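Local coordinates for protein HIAXHD3 (Humicola insolens, PDB 3ZXK) that probably hydrolyses terminal alpha-L-arabinofuranosyl side chains of arabinoxylan as a family 43 glycoside hydrolase, in a form studied for added endo-xylanase activity, at residues A[42-47]-A[55-60]; A[110-115]-A[127-132]; A[441-446]-A[492-497]. All coordinates share one frame; numbering follows the deposited sequence. Where two conformers were deposited one is given.

Contact 1 of 3, residues A[42-47]-A[55-60]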
ATOM      1  N   ALA A  42       4.138  -0.216  -5.567  1.00  3.87           N
ATOM      2  CA  ALA A  42       5.322   0.043  -4.735  1.00  3.54           C
ATOM      3  C   ALA A  42       5.475   1.508  -4.353  1.00  3.39           C
ATOM      4  O   ALA A  42       6.449   2.164  -4.751  1.00  3.32           O
ATOM      5  CB  ALA A  42       6.610  -0.501  -5.364  1.00  3.83           C
ATOM      6  N   PRO A  43       4.531   2.027  -3.570  1.00  3.23           N
ATOM      7  CA  PRO A  43       4.618   3.433  -3.143  1.00  3.82           C
ATOM      8  C   PRO A  43       5.877   3.677  -2.330  1.00  3.92           C
ATOM      9  O   PRO A  43       6.398   2.747  -1.667  1.00  4.59           O
ATOM     10  CB  PRO A  43       3.427   3.603  -2.196  1.00  4.45           C
ATOM     11  CG  PRO A  43       2.746   2.308  -2.120  1.00  4.85           C
ATOM     12  CD  PRO A  43       3.399   1.301  -2.970  1.00  4.00           C
ATOM     13  N   VAL A  44       6.347   4.919  -2.409  1.00  4.28           N
ATOM     14  CA  VAL A  44       7.410   5.441  -1.557  1.00  4.41           C
ATOM     15  C   VAL A  44       6.824   6.598  -0.747  1.00  4.21           C
ATOM     16  O   VAL A  44       6.240   7.533  -1.327  1.00  4.69           O
ATOM     17  CB  VAL A  44       8.619   5.966  -2.363  1.00  4.86           C
ATOM     18  CG1 VAL A  44       9.736   6.446  -1.446  1.00  6.03           C
ATOM     19  CG2 VAL A  44       9.185   4.866  -3.265  1.00  5.26           C
ATOM     20  N   LEU A  45       6.987   6.511   0.572  1.00  4.32           N
ATOM     21  CA  LEU A  45       6.628   7.593   1.486  1.00  4.16           C
ATOM     22  C   LEU A  45       7.872   8.255   2.016  1.00  4.19           C
ATOM     23  O   LEU A  45       8.953   7.638   2.083  1.00  3.80           O
ATOM     24  CB  LEU A  45       5.776   7.083   2.651  1.00  4.98           C
ATOM     25  CG  LEU A  45       4.654   6.069   2.331  1.00  7.18           C
ATOM     26  CD1 LEU A  45       4.099   5.530   3.644  1.00  8.60           C
ATOM     27  CD2 LEU A  45       3.562   6.716   1.505  1.00  9.04           C
ATOM     28  N   LYS A  46       7.715   9.520   2.404  1.00  4.48           N
ATOM     29  CA  LYS A  46       8.804  10.325   2.902  1.00  4.73           C
ATOM     30  C   LYS A  46       8.437  10.887   4.279  1.00  4.73           C
ATOM     31  O   LYS A  46       7.266  11.234   4.529  1.00  4.83           O
ATOM     32  CB  LYS A  46       9.015  11.461   1.911  1.00  6.43           C
ATOM     33  CG  LYS A  46       9.763  12.655   2.408  1.00  8.75           C
ATOM     34  CD  LYS A  46       9.808  13.751   1.369  1.00 10.20           C
ATOM     35  CE  LYS A  46      10.801  14.799   1.838  1.00 12.69           C
ATOM     36  NZ  LYS A  46      10.982  15.869   0.829  1.00 15.64           N
ATOM     37  N   SER A  47       9.436  10.970   5.151  1.00  4.54           N
ATOM     38  CA  SER A  47       9.307  11.582   6.476  0.57  4.98           C
ATOM     39  C   SER A  47      10.596  12.245   6.917  1.00  5.14           C
ATOM     40  O   SER A  47      11.655  11.832   6.516  1.00  5.33           O
ATOM     41  CB  SER A  47       8.949  10.534   7.527  0.57  5.26           C
ATOM     42  OG  SER A  47       8.706  11.172   8.758  0.57  4.82           O
ATOM     43  N   PRO A  55       3.140  10.449   0.930  1.00  7.56           N
ATOM     44  CA  PRO A  55       3.528   9.656  -0.257  1.00  6.55           C
ATOM     45  C   PRO A  55       4.163  10.559  -1.318  1.00  6.30           C
ATOM     46  O   PRO A  55       3.670  11.681  -1.547  1.00  7.44           O
ATOM     47  CB  PRO A  55       2.199   9.040  -0.727  1.00  7.55           C
ATOM     48  CG  PRO A  55       1.155   9.956  -0.214  1.00  8.17           C
ATOM     49  CD  PRO A  55       1.678  10.677   0.997  1.00  8.25           C
ATOM     50  N   VAL A  56       5.284  10.130  -1.904  1.00  5.62           N
ATOM     51  CA  VAL A  56       5.984  11.001  -2.857  1.00  5.81           C
ATOM     52  C   VAL A  56       6.142  10.448  -4.263  1.00  4.99           C
ATOM     53  O   VAL A  56       6.272  11.229  -5.206  1.00  5.98           O
ATOM     54  CB  VAL A  56       7.328  11.529  -2.319  1.00  6.04           C
ATOM     55  CG1 VAL A  56       7.051  12.432  -1.122  1.00  7.20           C
ATOM     56  CG2 VAL A  56       8.281  10.377  -1.982  1.00  6.50           C
ATOM     57  N   THR A  57       6.102   9.130  -4.408  1.00  4.56           N
ATOM     58  CA  THR A  57       6.271   8.481  -5.718  1.00  4.28           C
ATOM     59  C   THR A  57       5.842   7.019  -5.644  1.00  4.03           C
ATOM     60  O   THR A  57       5.516   6.523  -4.562  1.00  4.21           O
ATOM     61  CB  THR A  57       7.748   8.635  -6.257  1.00  4.26           C
ATOM     62  OG1 THR A  57       7.817   8.259  -7.647  1.00  4.59           O
ATOM     63  CG2 THR A  57       8.755   7.811  -5.453  1.00  4.38           C
ATOM     64  N   HIS A  58       5.831   6.336  -6.781  1.00  3.69           N
ATOM     65  CA  HIS A  58       5.660   4.884  -6.805  1.00  3.26           C
ATOM     66  C   HIS A  58       6.761   4.323  -7.663  1.00  3.06           C
ATOM     67  O   HIS A  58       7.052   4.857  -8.734  1.00  3.36           O
ATOM     68  CB  HIS A  58       4.355   4.470  -7.464  1.00  3.48           C
ATOM     69  CG  HIS A  58       3.123   4.617  -6.599  1.00  4.29           C
ATOM     70  ND1 HIS A  58       2.561   5.819  -6.314  1.00  5.56           N
ATOM     71  CD2 HIS A  58       2.341   3.654  -5.970  1.00  4.31           C
ATOM     72  CE1 HIS A  58       1.437   5.627  -5.583  1.00  6.49           C
ATOM     73  NE2 HIS A  58       1.308   4.311  -5.356  1.00  5.28           N
ATOM     74  N   SER A  59       7.369   3.222  -7.233  1.00  3.30           N
ATOM     75  CA  SER A  59       8.514   2.644  -7.994  1.00  3.23           C
ATOM     76  C   SER A  59       8.117   1.913  -9.282  1.00  3.44           C
ATOM     77  O   SER A  59       8.958   1.728 -10.150  1.00  3.74           O
ATOM     78  CB  SER A  59       9.292   1.673  -7.103  1.00  3.50           C
ATOM     79  OG  SER A  59       9.900   2.366  -6.049  1.00  4.07           O
ATOM     80  N   VAL A  60       6.851   1.484  -9.363  1.00  3.30           N
ATOM     81  CA  VAL A  60       6.398   0.748 -10.555  1.00  3.43           C
ATOM     82  C   VAL A  60       5.206   1.491 -11.169  1.00  3.77           C
ATOM     83  O   VAL A  60       4.046   1.214 -10.857  1.00  4.04           O
ATOM     84  CB  VAL A  60       6.100  -0.728 -10.207  1.00  3.48           C
ATOM     85  CG1 VAL A  60       5.761  -1.530 -11.466  1.00  3.94           C
ATOM     86  CG2 VAL A  60       7.291  -1.377  -9.520  1.00  3.93           C
TER
HETATM   87  O   HOH W   1       8.938   1.611  -3.507  1.00  6.06           O

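Contact 2 of 3, residues A[110-115]-A[127-132]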
ATOM      1  N   TRP A 110      13.397  -1.936 -10.953  1.00  3.46           N
ATOM      2  CA  TRP A 110      13.004  -0.621 -11.433  1.00  3.50           C
ATOM      3  C   TRP A 110      13.874   0.405 -10.762  1.00  3.35           C
ATOM      4  O   TRP A 110      14.157   0.283  -9.552  1.00  3.43           O
ATOM      5  CB  TRP A 110      11.551  -0.346 -11.079  1.00  3.93           C
ATOM      6  CG  TRP A 110      10.543  -1.004 -11.984  1.00  4.14           C
ATOM      7  CD1 TRP A 110      10.154  -2.355 -12.018  1.00  5.36           C
ATOM      8  CD2 TRP A 110       9.764  -0.334 -13.023  1.00  4.78           C
ATOM      9  NE1 TRP A 110       9.196  -2.552 -12.976  1.00  5.23           N
ATOM     10  CE2 TRP A 110       8.918  -1.353 -13.628  1.00  5.28           C
ATOM     11  CE3 TRP A 110       9.693   0.975 -13.496  1.00  5.61           C
ATOM     12  CZ2 TRP A 110       8.032  -1.051 -14.666  1.00  5.81           C
ATOM     13  CZ3 TRP A 110       8.809   1.274 -14.541  1.00  6.21           C
ATOM     14  CH2 TRP A 110       7.985   0.284 -15.104  1.00  6.58           C
ATOM     15  N   THR A 111      14.380   1.380 -11.529  1.00  3.41           N
ATOM     16  CA  THR A 111      15.256   2.394 -10.928  1.00  3.56           C
ATOM     17  C   THR A 111      14.807   3.800 -11.282  1.00  3.59           C
ATOM     18  O   THR A 111      14.136   4.011 -12.278  1.00  3.86           O
ATOM     19  CB  THR A 111      16.740   2.248 -11.339  1.00  3.94           C
ATOM     20  OG1 THR A 111      16.848   2.434 -12.745  1.00  4.99           O
ATOM     21  CG2 THR A 111      17.303   0.856 -10.959  1.00  4.17           C
ATOM     22  N   SER A 112      15.209   4.761 -10.461  1.00  3.88           N
ATOM     23  CA  SER A 112      14.991   6.175 -10.742  1.00  4.28           C
ATOM     24  C   SER A 112      16.203   6.979 -10.310  1.00  4.70           C
ATOM     25  O   SER A 112      16.790   6.689  -9.274  1.00  4.70           O
ATOM     26  CB  SER A 112      13.767   6.696  -9.961  1.00  4.64           C
ATOM     27  OG  SER A 112      13.642   8.124 -10.107  1.00  5.00           O
ATOM     28  N   PRO A 113      16.533   8.047 -11.057  1.00  5.42           N
ATOM     29  CA  PRO A 113      17.542   8.966 -10.527  1.00  6.31           C
ATOM     30  C   PRO A 113      17.026   9.645  -9.244  1.00  6.44           C
ATOM     31  O   PRO A 113      15.818   9.666  -8.998  1.00  5.99           O
ATOM     32  CB  PRO A 113      17.688   9.990 -11.662  1.00  7.41           C
ATOM     33  CG  PRO A 113      16.358  10.023 -12.314  1.00  7.50           C
ATOM     34  CD  PRO A 113      15.945   8.560 -12.316  1.00  5.67           C
ATOM     35  N   GLY A 114      17.943  10.178  -8.434  1.00  6.89           N
ATOM     36  CA  GLY A 114      17.597  10.831  -7.172  1.00  8.06           C
ATOM     37  C   GLY A 114      17.702  12.333  -7.127  1.00  9.84           C
ATOM     38  O   GLY A 114      17.595  12.926  -6.051  1.00 10.63           O
ATOM     39  N   GLY A 115      17.885  12.975  -8.285  1.00 10.15           N
ATOM     40  CA  GLY A 115      17.949  14.437  -8.329  1.00 11.21           C
ATOM     41  C   GLY A 115      19.079  14.997  -7.479  1.00 11.13           C
ATOM     42  O   GLY A 115      18.983  16.129  -6.970  1.00 11.97           O
ATOM     43  N   SER A 127       9.860  16.612  -9.435  1.00 12.63           N
ATOM     44  CA  SER A 127      10.017  16.374 -10.870  0.70 12.94           C
ATOM     45  C   SER A 127      11.127  15.367 -11.208  1.00 11.67           C
ATOM     46  O   SER A 127      11.155  14.817 -12.307  1.00 13.78           O
ATOM     47  CB  SER A 127      10.259  17.703 -11.606  0.70 13.74           C
ATOM     48  OG  SER A 127      11.453  18.321 -11.139  0.70 13.62           O
ATOM     49  N   ALA A 128      12.041  15.107 -10.277  1.00  9.77           N
ATOM     50  CA  ALA A 128      13.168  14.221 -10.606  1.00  8.50           C
ATOM     51  C   ALA A 128      12.818  12.723 -10.640  1.00  7.67           C
ATOM     52  O   ALA A 128      13.496  11.969 -11.323  1.00  8.19           O
ATOM     53  CB  ALA A 128      14.346  14.455  -9.656  1.00  9.52           C
ATOM     54  N   TRP A 129      11.783  12.282  -9.925  1.00  6.98           N
ATOM     55  CA  TRP A 129      11.435  10.866  -9.929  1.00  6.09           C
ATOM     56  C   TRP A 129      11.082  10.478 -11.341  1.00  6.62           C
ATOM     57  O   TRP A 129      10.286  11.157 -12.005  1.00  7.28           O
ATOM     58  CB  TRP A 129      10.212  10.601  -9.063  1.00  5.93           C
ATOM     59  CG  TRP A 129      10.395  10.894  -7.610  1.00  5.55           C
ATOM     60  CD1 TRP A 129       9.816  11.933  -6.879  1.00  5.32           C
ATOM     61  CD2 TRP A 129      11.168  10.119  -6.645  1.00  5.60           C
ATOM     62  NE1 TRP A 129      10.166  11.850  -5.559  1.00  5.87           N
ATOM     63  CE2 TRP A 129      11.002  10.794  -5.354  1.00  6.10           C
ATOM     64  CE3 TRP A 129      12.025   9.004  -6.730  1.00  5.44           C
ATOM     65  CZ2 TRP A 129      11.607  10.317  -4.197  1.00  6.61           C
ATOM     66  CZ3 TRP A 129      12.626   8.537  -5.554  1.00  6.00           C
ATOM     67  CH2 TRP A 129      12.427   9.190  -4.321  1.00  6.67           C
ATOM     68  N   ASN A 130      11.685   9.397 -11.821  1.00  5.92           N
ATOM     69  CA  ASN A 130      11.426   8.915 -13.159  1.00  6.20           C
ATOM     70  C   ASN A 130      11.784   7.452 -13.190  1.00  5.02           C
ATOM     71  O   ASN A 130      12.941   7.123 -13.384  1.00  5.89           O
ATOM     72  CB  ASN A 130      12.296   9.673 -14.165  1.00  7.02           C
ATOM     73  CG  ASN A 130      12.036   9.272 -15.612  1.00  9.50           C
ATOM     74  OD1 ASN A 130      11.218   8.402 -15.897  1.00 13.17           O
ATOM     75  ND2 ASN A 130      12.762   9.904 -16.531  1.00 11.76           N
ATOM     76  N   TRP A 131      10.803   6.579 -12.961  1.00  4.65           N
ATOM     77  CA  TRP A 131      11.116   5.163 -12.777  1.00  4.64           C
ATOM     78  C   TRP A 131      11.044   4.397 -14.067  1.00  5.70           C
ATOM     79  O   TRP A 131      10.087   4.544 -14.821  1.00  6.86           O
ATOM     80  CB  TRP A 131      10.097   4.591 -11.799  1.00  5.11           C
ATOM     81  CG  TRP A 131      10.230   5.177 -10.425  1.00  4.99           C
ATOM     82  CD1 TRP A 131       9.603   6.318  -9.896  1.00  5.11           C
ATOM     83  CD2 TRP A 131      11.067   4.659  -9.354  1.00  5.05           C
ATOM     84  NE1 TRP A 131       9.982   6.506  -8.601  1.00  5.80           N
ATOM     85  CE2 TRP A 131      10.862   5.548  -8.210  1.00  5.58           C
ATOM     86  CE3 TRP A 131      11.921   3.561  -9.227  1.00  5.11           C
ATOM     87  CZ2 TRP A 131      11.531   5.345  -6.991  1.00  5.66           C
ATOM     88  CZ3 TRP A 131      12.575   3.343  -7.996  1.00  5.64           C
ATOM     89  CH2 TRP A 131      12.387   4.225  -6.907  1.00  5.85           C
ATOM     90  N   GLN A 132      12.064   3.572 -14.329  1.00  5.81           N
ATOM     91  CA  GLN A 132      12.081   2.758 -15.549  1.00  6.73           C
ATOM     92  C   GLN A 132      12.457   1.342 -15.191  1.00  5.62           C
ATOM     93  O   GLN A 132      13.248   1.123 -14.261  1.00  5.55           O
ATOM     94  CB  GLN A 132      13.132   3.280 -16.542  1.00  9.47           C
ATOM     95  CG  GLN A 132      13.002   4.747 -16.946  1.00 12.81           C
ATOM     96  CD  GLN A 132      11.848   5.011 -17.878  1.00 18.10           C
ATOM     97  OE1 GLN A 132      11.404   4.123 -18.627  1.00 20.27           O
ATOM     98  NE2 GLN A 132      11.355   6.253 -17.861  1.00 21.38           N
TER

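Contact 3 of 3, residues A[441-446]-A[492-497]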
ATOM      1  N   ARG A 441     -26.208  -7.806  -5.301  1.00 10.75           N
ATOM      2  CA  ARG A 441     -27.644  -7.595  -5.463  1.00 11.54           C
ATOM      3  C   ARG A 441     -27.941  -6.174  -5.006  1.00 10.83           C
ATOM      4  O   ARG A 441     -27.226  -5.656  -4.144  1.00  9.34           O
ATOM      5  CB  ARG A 441     -28.436  -8.593  -4.602  1.00 16.04           C
ATOM      6  CG  ARG A 441     -27.991  -8.618  -3.137  1.00 18.40           C
ATOM      7  CD  ARG A 441     -29.048  -9.187  -2.208  1.00 23.61           C
ATOM      8  NE  ARG A 441     -28.773  -8.815  -0.820  1.00 30.50           N
ATOM      9  CZ  ARG A 441     -28.132  -9.580   0.068  1.00 34.89           C
ATOM     10  NH1 ARG A 441     -27.678 -10.785  -0.265  1.00 39.58           N
ATOM     11  NH2 ARG A 441     -27.944  -9.139   1.307  1.00 40.06           N
ATOM     12  N   VAL A 442     -28.976  -5.566  -5.590  1.00  9.84           N
ATOM     13  CA  VAL A 442     -29.484  -4.289  -5.110  1.00  8.91           C
ATOM     14  C   VAL A 442     -30.165  -4.488  -3.765  1.00  8.71           C
ATOM     15  O   VAL A 442     -31.184  -5.172  -3.656  1.00  9.74           O
ATOM     16  CB  VAL A 442     -30.394  -3.573  -6.124  1.00  8.62           C
ATOM     17  CG1 VAL A 442     -30.992  -2.309  -5.518  1.00  9.19           C
ATOM     18  CG2 VAL A 442     -29.607  -3.238  -7.391  1.00  9.45           C
ATOM     19  N   ALA A 443     -29.578  -3.896  -2.733  1.00  8.04           N
ATOM     20  CA  ALA A 443     -30.103  -4.033  -1.391  1.00  8.47           C
ATOM     21  C   ALA A 443     -31.107  -2.925  -1.118  1.00  8.31           C
ATOM     22  O   ALA A 443     -32.004  -3.088  -0.306  1.00 10.06           O
ATOM     23  CB  ALA A 443     -28.968  -3.998  -0.369  1.00 10.41           C
ATOM     24  N   ALA A 444     -30.948  -1.791  -1.798  1.00  8.13           N
ATOM     25  CA  ALA A 444     -31.924  -0.692  -1.696  1.00  9.12           C
ATOM     26  C   ALA A 444     -31.900   0.182  -2.935  1.00  8.94           C
ATOM     27  O   ALA A 444     -30.845   0.439  -3.501  1.00  9.19           O
ATOM     28  CB  ALA A 444     -31.679   0.167  -0.455  1.00  9.09           C
ATOM     29  N   ASN A 445     -33.080   0.626  -3.347  1.00  8.89           N
ATOM     30  CA  ASN A 445     -33.196   1.624  -4.418  1.00 10.03           C
ATOM     31  C   ASN A 445     -33.379   3.004  -3.830  1.00 10.05           C
ATOM     32  O   ASN A 445     -34.244   3.241  -2.951  1.00 11.68           O
ATOM     33  CB  ASN A 445     -34.372   1.297  -5.353  1.00 10.59           C
ATOM     34  CG  ASN A 445     -34.130   0.036  -6.159  1.00 11.90           C
ATOM     35  OD1 ASN A 445     -33.342   0.036  -7.091  1.00 12.44           O
ATOM     36  ND2 ASN A 445     -34.777  -1.048  -5.772  1.00 16.47           N
ATOM     37  N   GLY A 446     -32.580   3.927  -4.342  1.00  8.85           N
ATOM     38  CA  GLY A 446     -32.794   5.342  -4.085  1.00  9.07           C
ATOM     39  C   GLY A 446     -33.616   5.935  -5.217  1.00  9.66           C
ATOM     40  O   GLY A 446     -34.209   5.198  -6.009  1.00 11.00           O
ATOM     41  N   LEU A 492     -28.698   5.303   2.557  1.00  7.48           N
ATOM     42  CA  LEU A 492     -29.321   4.324   1.665  1.00  7.86           C
ATOM     43  C   LEU A 492     -28.768   2.930   1.916  1.00  8.12           C
ATOM     44  O   LEU A 492     -27.568   2.709   1.870  1.00  8.33           O
ATOM     45  CB  LEU A 492     -29.129   4.697   0.192  1.00  7.85           C
ATOM     46  CG  LEU A 492     -29.847   3.831  -0.861  1.00  7.57           C
ATOM     47  CD1 LEU A 492     -31.376   3.957  -0.724  1.00  8.11           C
ATOM     48  CD2 LEU A 492     -29.400   4.262  -2.255  1.00  8.23           C
ATOM     49  N   GLY A 493     -29.666   1.988   2.165  1.00  8.92           N
ATOM     50  CA  GLY A 493     -29.274   0.604   2.283  1.00  9.22           C
ATOM     51  C   GLY A 493     -28.961   0.237   3.713  1.00  9.48           C
ATOM     52  O   GLY A 493     -28.920   1.102   4.594  1.00  9.90           O
ATOM     53  N   PRO A 494     -28.739  -1.068   3.958  1.00 10.77           N
ATOM     54  CA  PRO A 494     -28.320  -1.600   5.264  1.00 11.00           C
ATOM     55  C   PRO A 494     -26.890  -1.183   5.621  1.00 10.93           C
ATOM     56  O   PRO A 494     -26.161  -0.671   4.759  1.00 11.37           O
ATOM     57  CB  PRO A 494     -28.426  -3.115   5.062  1.00 11.91           C
ATOM     58  CG  PRO A 494     -28.212  -3.321   3.603  1.00 12.74           C
ATOM     59  CD  PRO A 494     -28.777  -2.120   2.915  1.00 11.46           C
ATOM     60  N   ALA A 495     -26.491  -1.387   6.882  1.00 10.70           N
ATOM     61  CA  ALA A 495     -25.081  -1.236   7.254  1.00 10.62           C
ATOM     62  C   ALA A 495     -24.359  -2.472   6.748  1.00 11.03           C
ATOM     63  O   ALA A 495     -24.835  -3.603   6.931  1.00 15.62           O
ATOM     64  CB  ALA A 495     -24.921  -1.111   8.762  1.00 11.87           C
ATOM     65  N   PHE A 496     -23.221  -2.278   6.108  1.00  9.16           N
ATOM     66  CA  PHE A 496     -22.531  -3.386   5.461  1.00  8.52           C
ATOM     67  C   PHE A 496     -21.432  -3.919   6.369  1.00  8.54           C
ATOM     68  O   PHE A 496     -20.550  -3.161   6.779  1.00  9.18           O
ATOM     69  CB  PHE A 496     -21.966  -2.923   4.115  1.00  9.01           C
ATOM     70  CG  PHE A 496     -20.988  -3.884   3.492  1.00  8.45           C
ATOM     71  CD1 PHE A 496     -21.430  -5.040   2.838  1.00  9.26           C
ATOM     72  CD2 PHE A 496     -19.622  -3.630   3.550  1.00  8.76           C
ATOM     73  CE1 PHE A 496     -20.517  -5.907   2.246  1.00  8.34           C
ATOM     74  CE2 PHE A 496     -18.712  -4.510   2.986  1.00  9.32           C
ATOM     75  CZ  PHE A 496     -19.159  -5.640   2.333  1.00  9.34           C
ATOM     76  N   ALA A 497     -21.504  -5.218   6.673  1.00  7.84           N
ATOM     77  CA  ALA A 497     -20.537  -5.880   7.527  1.00  7.87           C
ATOM     78  C   ALA A 497     -19.270  -6.225   6.727  1.00  7.92           C
ATOM     79  O   ALA A 497     -19.328  -6.851   5.656  1.00  9.07           O
ATOM     80  CB  ALA A 497     -21.134  -7.143   8.128  1.00  8.20           C
TER

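Contact 1 of 3, residues A[42-47]-A[55-60]
The imidazole of H58 carries P43 over one face: P43 CA stands 3.6 Å above the ring plane, shifted toward the rim, and P43 CB makes a CH-pi contact 4.2 Å from the ring centroid. Both ring nitrogens are hydrogen-bonded beyond the hairpin, ND1 to E331 and NE2 to E334, two bonds that should hold the ring from turning. On the sheet's other face T57 has OG1 anti to the amide nitrogen (chi1 -167°), which lays CG2 beside V44 CB (3.6 Å) and leaves the hydroxyl to hydrogen-bond W131 NE1. V56 CG1 packs on K46 CB at 3.7 Å, while the extended lysine carries NZ away to E123 and E314. V44 N donates to T57 O (2.8 Å). V44 O takes V56 N at 2.8 Å, almost straight at 178°, and T57 N only weakly at 3.5 Å. V56 and T57 both face V44, a classic beta bulge, and L45 pairs with P55, its CD2 tight on P55 CB (3.5 Å). At the corner where both chains turn, S59 N donates to A42 O, and one water bridges A42 O to S59 OG. The hairpin edges a four-stranded antiparallel blade of the five-bladed family 43 beta-propeller.

Contact 2 of 3, residues A[110-115]-A[127-132]
W131 lays its indole against S112 where strand 106-113 meets the chain leading into strand 132-137, the last two strands of a four-stranded antiparallel blade in the family 43 beta-propeller. T111 and Q132 form the one bridge here, a hydrogen-bonded pair with T111 N to Q132 O at 3.0 Å and Q132 N to T111 O at 2.9 Å; before Q132 the partner chain is irregular and side chains take over. Starting from W131 CB, the first neighbour is W110 CE3, at 4.0 Å. CG is anti to the carbonyl carbon (chi1 -66°), and the indole beyond it runs alongside strand 106-113. CD2 comes 3.4 Å from S112 CB, which stands over the six-membered ring in a CH-pi contact. CE3 lies by T111 C, and CZ3 reaches W110 O, which sits in plane at the ring edge. On the pyrrole side NE1, still under S112 CB, points its N-H out of the contact to T57 OG1. With the indole cut back to an alanine here, T57 OG1 would probably lose its donor and S112 CB the ring face it lies on. W131 O in turn lies at the edge of the W110 ring, 3.5 Å from CZ3. At the other end A128 CB packs on G115 CA. Past the W131 face, S112 OG lies at the edge of the W129 ring and has two bonds: it accepts N130 N at 2.9 Å, nearly straight at 175°, and donates to P113 O, meeting a lone pair in the carbonyl plane.

Contact 3 of 3, residues A[441-446]-A[492-497]
A443 and A444 are consecutive in a strand, yet both turn their methyls toward 492-494. The cause is a classic beta bulge: the two alanines together face M423 of the neighbouring strand 418-429, and A443 departs from extended geometry (phi -90°, psi -27°). What they meet is carbon. A443 CB rests against P494 CD at 3.8 Å, at the CD-CG edge of the pyrrolidine, and A444 CB lies 3.7 Å from G493 CA. Strands 436-448 and 490-497 are the outermost strands of two different antiparallel sheets in the concanavalin-like beta-sandwich, and they touch here by packing, without backbone pairing. L492 does the reaching. With CG anti to the amide nitrogen (chi1 -174°), both methyls of its fork lie against the strand from A444 to G446: CD1 meets A444 CB at 3.8 Å and N445 O at 3.7 Å, and CD2 lies 4.0 Å from G446 CA. A side chain on G446 would press tightly on that second methyl, and one on G493 would run into P494 CD and the L492 carbonyl oxygen.

Contacts 1 and 2 sit in adjacent sheets of the propeller, their centres 11 Å apart, and they touch: besides the bond between T57 and W131, S59 OG packs 3.2 Å from W131 CH2 and S59 O lies 3.4 Å from W110 CB. Contact 3 belongs to the other domain, its centre about 36 Å from that of contact 1 and about 45 Å from that of contact 2, with contacts 2 and 3 on opposite sides of the chain's centre. Contact 1 still reaches that domain through H58, whose partner strand 334-336 shares a sheet with 441-446. None of the contacts supplies a residue to the glycan pocket, which draws on both domains, including F469 and W502.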